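L-Ala-D/L-Glu Epimerase (Escherichia coli, PDB 1JPD) belongs to the enolase superfamily, pairing an enolase-type N-terminal domain with a C-terminal TIM-barrel domain. Local coordinates at residues Cys281-Ile286 with Glu312-Phe317. Residues are numbered along the deposited sequence; the frame is centred on the assembly and turned at random.
Sequences CTSRAI and EPALQF
Ser283, in the first turn of helix 283-289, meets the extended chain at Ala314 and Leu315 and carries the polar half of the contact. Its hydroxyl accepts the amide of Leu315, with N to OG 3.0 Å apart and the N-H nearly straight on the oxygen at 176°. Its CB already faces the extended chain, and chi1 of -67° brings OG to that amide. The hydroxyl of the buried Ser283 also bonds to Asp310, just ahead of 312-317.

One turn on, packing is apolar and close: the Leu315 CD1 methyl lies 3.6 Å from Ile286 CB and 3.7 Å from Ile286 CG2, the two side chains crossing at a slant. Leu322 of strand 321-323 touches both.

Ala314 marks the looser side, where its CB reaches Ser283 OG at 3.6 Å; beyond it, Pro313, preceded by a cis peptide, and Glu312 are exposed. On the helix, Arg284 points away and forms salt bridges with Glu12 and Glu47 of the N-terminal domain.

The helix between barrel strands 273-276 and 298-299 is thus anchored beside hairpin 316-323: OG takes the Leu315 N-H and probably gives its own proton to the Asp310 carboxylate, adding direction to the non-directional aliphatic pair.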
ATOM      1  N   CYS A 281      -3.702  -2.539  -8.506  1.00 38.08           N
ATOM      2  CA  CYS A 281      -5.130  -2.731  -8.276  1.00 41.23           C
ATOM      3  C   CYS A 281      -5.981  -1.747  -9.073  1.00 37.60           C
ATOM      4  O   CYS A 281      -5.452  -0.919  -9.807  1.00 41.97           O
ATOM      5  CB  CYS A 281      -5.409  -2.529  -6.784  1.00 41.64           C
ATOM      6  SG  CYS A 281      -4.901  -0.863  -6.199  1.00 40.37           S
ATOM      7  N   THR A 282      -7.301  -1.847  -8.926  1.00 34.21           N
ATOM      8  CA  THR A 282      -8.208  -0.920  -9.603  1.00 34.47           C
ATOM      9  C   THR A 282      -8.569   0.133  -8.561  1.00 36.32           C
ATOM     10  O   THR A 282      -8.204  -0.006  -7.384  1.00 32.48           O
ATOM     11  CB  THR A 282      -9.516  -1.591 -10.072  1.00 32.17           C
ATOM     12  OG1 THR A 282     -10.361  -1.832  -8.942  1.00 34.21           O
ATOM     13  CG2 THR A 282      -9.227  -2.900 -10.779  1.00 34.94           C
ATOM     14  N   SER A 283      -9.287   1.172  -8.981  1.00 35.92           N
ATOM     15  CA  SER A 283      -9.672   2.234  -8.056  1.00 34.29           C
ATOM     16  C   SER A 283     -10.404   1.703  -6.829  1.00 35.42           C
ATOM     17  O   SER A 283     -10.346   2.307  -5.757  1.00 38.18           O
ATOM     18  CB  SER A 283     -10.540   3.272  -8.762  1.00 33.00           C
ATOM     19  OG  SER A 283      -9.791   3.975  -9.736  1.00 34.81           O
ATOM     20  N   ARG A 284     -11.077   0.564  -6.980  1.00 35.09           N
ATOM     21  CA  ARG A 284     -11.819  -0.026  -5.874  1.00 34.54           C
ATOM     22  C   ARG A 284     -10.961  -0.222  -4.636  1.00 34.07           C
ATOM     23  O   ARG A 284     -11.404   0.037  -3.521  1.00 39.42           O
ATOM     24  CB  ARG A 284     -12.432  -1.368  -6.296  1.00 35.62           C
ATOM     25  CG  ARG A 284     -13.702  -1.241  -7.146  1.00 33.72           C
ATOM     26  CD  ARG A 284     -14.264  -2.605  -7.523  1.00 33.10           C
ATOM     27  NE  ARG A 284     -13.250  -3.405  -8.200  1.00 36.68           N
ATOM     28  CZ  ARG A 284     -13.492  -4.238  -9.204  1.00 34.45           C
ATOM     29  NH1 ARG A 284     -14.729  -4.397  -9.655  1.00 31.92           N
ATOM     30  NH2 ARG A 284     -12.487  -4.887  -9.779  1.00 34.98           N
ATOM     31  N   ALA A 285      -9.725  -0.666  -4.830  1.00 37.76           N
ATOM     32  CA  ALA A 285      -8.826  -0.904  -3.705  1.00 39.20           C
ATOM     33  C   ALA A 285      -8.293   0.384  -3.088  1.00 37.09           C
ATOM     34  O   ALA A 285      -8.085   0.451  -1.880  1.00 34.05           O
ATOM     35  CB  ALA A 285      -7.664  -1.803  -4.134  1.00 39.14           C
ATOM     36  N   ILE A 286      -8.068   1.405  -3.910  1.00 36.25           N
ATOM     37  CA  ILE A 286      -7.568   2.667  -3.387  1.00 35.11           C
ATOM     38  C   ILE A 286      -8.667   3.301  -2.533  1.00 39.44           C
ATOM     39  O   ILE A 286      -8.421   3.702  -1.392  1.00 36.79           O
ATOM     40  CB  ILE A 286      -7.160   3.629  -4.523  1.00 34.14           C
ATOM     41  CG1 ILE A 286      -6.144   2.950  -5.439  1.00 35.83           C
ATOM     42  CG2 ILE A 286      -6.524   4.877  -3.943  1.00 35.48           C
ATOM     43  CD1 ILE A 286      -4.899   2.445  -4.701  1.00 36.14           C
ATOM     44  N   GLU A 312     -14.894   1.579 -14.079  1.00 61.31           N
ATOM     45  CA  GLU A 312     -15.666   2.712 -14.552  1.00 62.90           C
ATOM     46  C   GLU A 312     -16.813   2.889 -13.563  1.00 61.80           C
ATOM     47  O   GLU A 312     -17.644   2.002 -13.419  1.00 66.66           O
ATOM     48  CB  GLU A 312     -16.204   2.386 -15.944  1.00 66.30           C
ATOM     49  CG  GLU A 312     -16.474   3.575 -16.846  1.00 73.46           C
ATOM     50  CD  GLU A 312     -17.041   3.144 -18.194  1.00 76.37           C
ATOM     51  OE1 GLU A 312     -18.147   2.554 -18.218  1.00 72.84           O
ATOM     52  OE2 GLU A 312     -16.375   3.388 -19.226  1.00 77.75           O
ATOM     53  N   PRO A 313     -16.857   4.022 -12.844  1.00 63.39           N
ATOM     54  CA  PRO A 313     -15.935   5.162 -12.872  1.00 59.72           C
ATOM     55  C   PRO A 313     -14.653   4.880 -12.094  1.00 55.40           C
ATOM     56  O   PRO A 313     -14.609   4.002 -11.230  1.00 53.78           O
ATOM     57  CB  PRO A 313     -16.751   6.262 -12.217  1.00 60.16           C
ATOM     58  CG  PRO A 313     -17.440   5.507 -11.126  1.00 58.82           C
ATOM     59  CD  PRO A 313     -17.930   4.263 -11.861  1.00 62.68           C
ATOM     60  N   ALA A 314     -13.620   5.652 -12.396  1.00 50.35           N
ATOM     61  CA  ALA A 314     -12.336   5.496 -11.746  1.00 48.21           C
ATOM     62  C   ALA A 314     -11.955   6.764 -11.009  1.00 51.68           C
ATOM     63  O   ALA A 314     -12.563   7.815 -11.211  1.00 53.92           O
ATOM     64  CB  ALA A 314     -11.280   5.171 -12.779  1.00 52.06           C
ATOM     65  N   LEU A 315     -10.950   6.659 -10.145  1.00 51.29           N
ATOM     66  CA  LEU A 315     -10.461   7.812  -9.401  1.00 48.15           C
ATOM     67  C   LEU A 315      -9.602   8.624 -10.361  1.00 49.33           C
ATOM     68  O   LEU A 315      -8.942   8.061 -11.243  1.00 47.25           O
ATOM     69  CB  LEU A 315      -9.610   7.369  -8.211  1.00 45.67           C
ATOM     70  CG  LEU A 315     -10.321   6.669  -7.058  1.00 46.46           C
ATOM     71  CD1 LEU A 315      -9.284   6.154  -6.075  1.00 49.58           C
ATOM     72  CD2 LEU A 315     -11.280   7.631  -6.374  1.00 39.31           C
ATOM     73  N   GLN A 316      -9.601   9.941 -10.193  1.00 49.26           N
ATOM     74  CA  GLN A 316      -8.819  10.789 -11.077  1.00 50.69           C
ATOM     75  C   GLN A 316      -7.395  11.052 -10.599  1.00 47.87           C
ATOM     76  O   GLN A 316      -7.172  11.650  -9.544  1.00 42.01           O
ATOM     77  CB  GLN A 316      -9.566  12.100 -11.328  1.00 53.81           C
ATOM     78  CG  GLN A 316     -10.852  11.888 -12.132  1.00 57.41           C
ATOM     79  CD  GLN A 316     -10.610  11.087 -13.416  1.00 61.29           C
ATOM     80  OE1 GLN A 316      -9.947  11.561 -14.340  1.00 64.69           O
ATOM     81  NE2 GLN A 316     -11.139   9.865 -13.467  1.00 55.04           N
ATOM     82  N   PHE A 317      -6.442  10.582 -11.399  1.00 43.74           N
ATOM     83  CA  PHE A 317      -5.022  10.732 -11.122  1.00 45.44           C
ATOM     84  C   PHE A 317      -4.321  11.589 -12.171  1.00 48.16           C
ATOM     85  O   PHE A 317      -4.512  11.395 -13.372  1.00 44.42           O
ATOM     86  CB  PHE A 317      -4.302   9.375 -11.136  1.00 43.24           C
ATOM     87  CG  PHE A 317      -4.621   8.476  -9.979  1.00 43.20           C
ATOM     88  CD1 PHE A 317      -5.585   7.482 -10.102  1.00 40.92           C
ATOM     89  CD2 PHE A 317      -3.889   8.563  -8.794  1.00 43.55           C
ATOM     90  CE1 PHE A 317      -5.813   6.579  -9.062  1.00 42.14           C
ATOM     91  CE2 PHE A 317      -4.109   7.670  -7.750  1.00 44.67           C
ATOM     92  CZ  PHE A 317      -5.073   6.671  -7.886  1.00 42.42           C
TER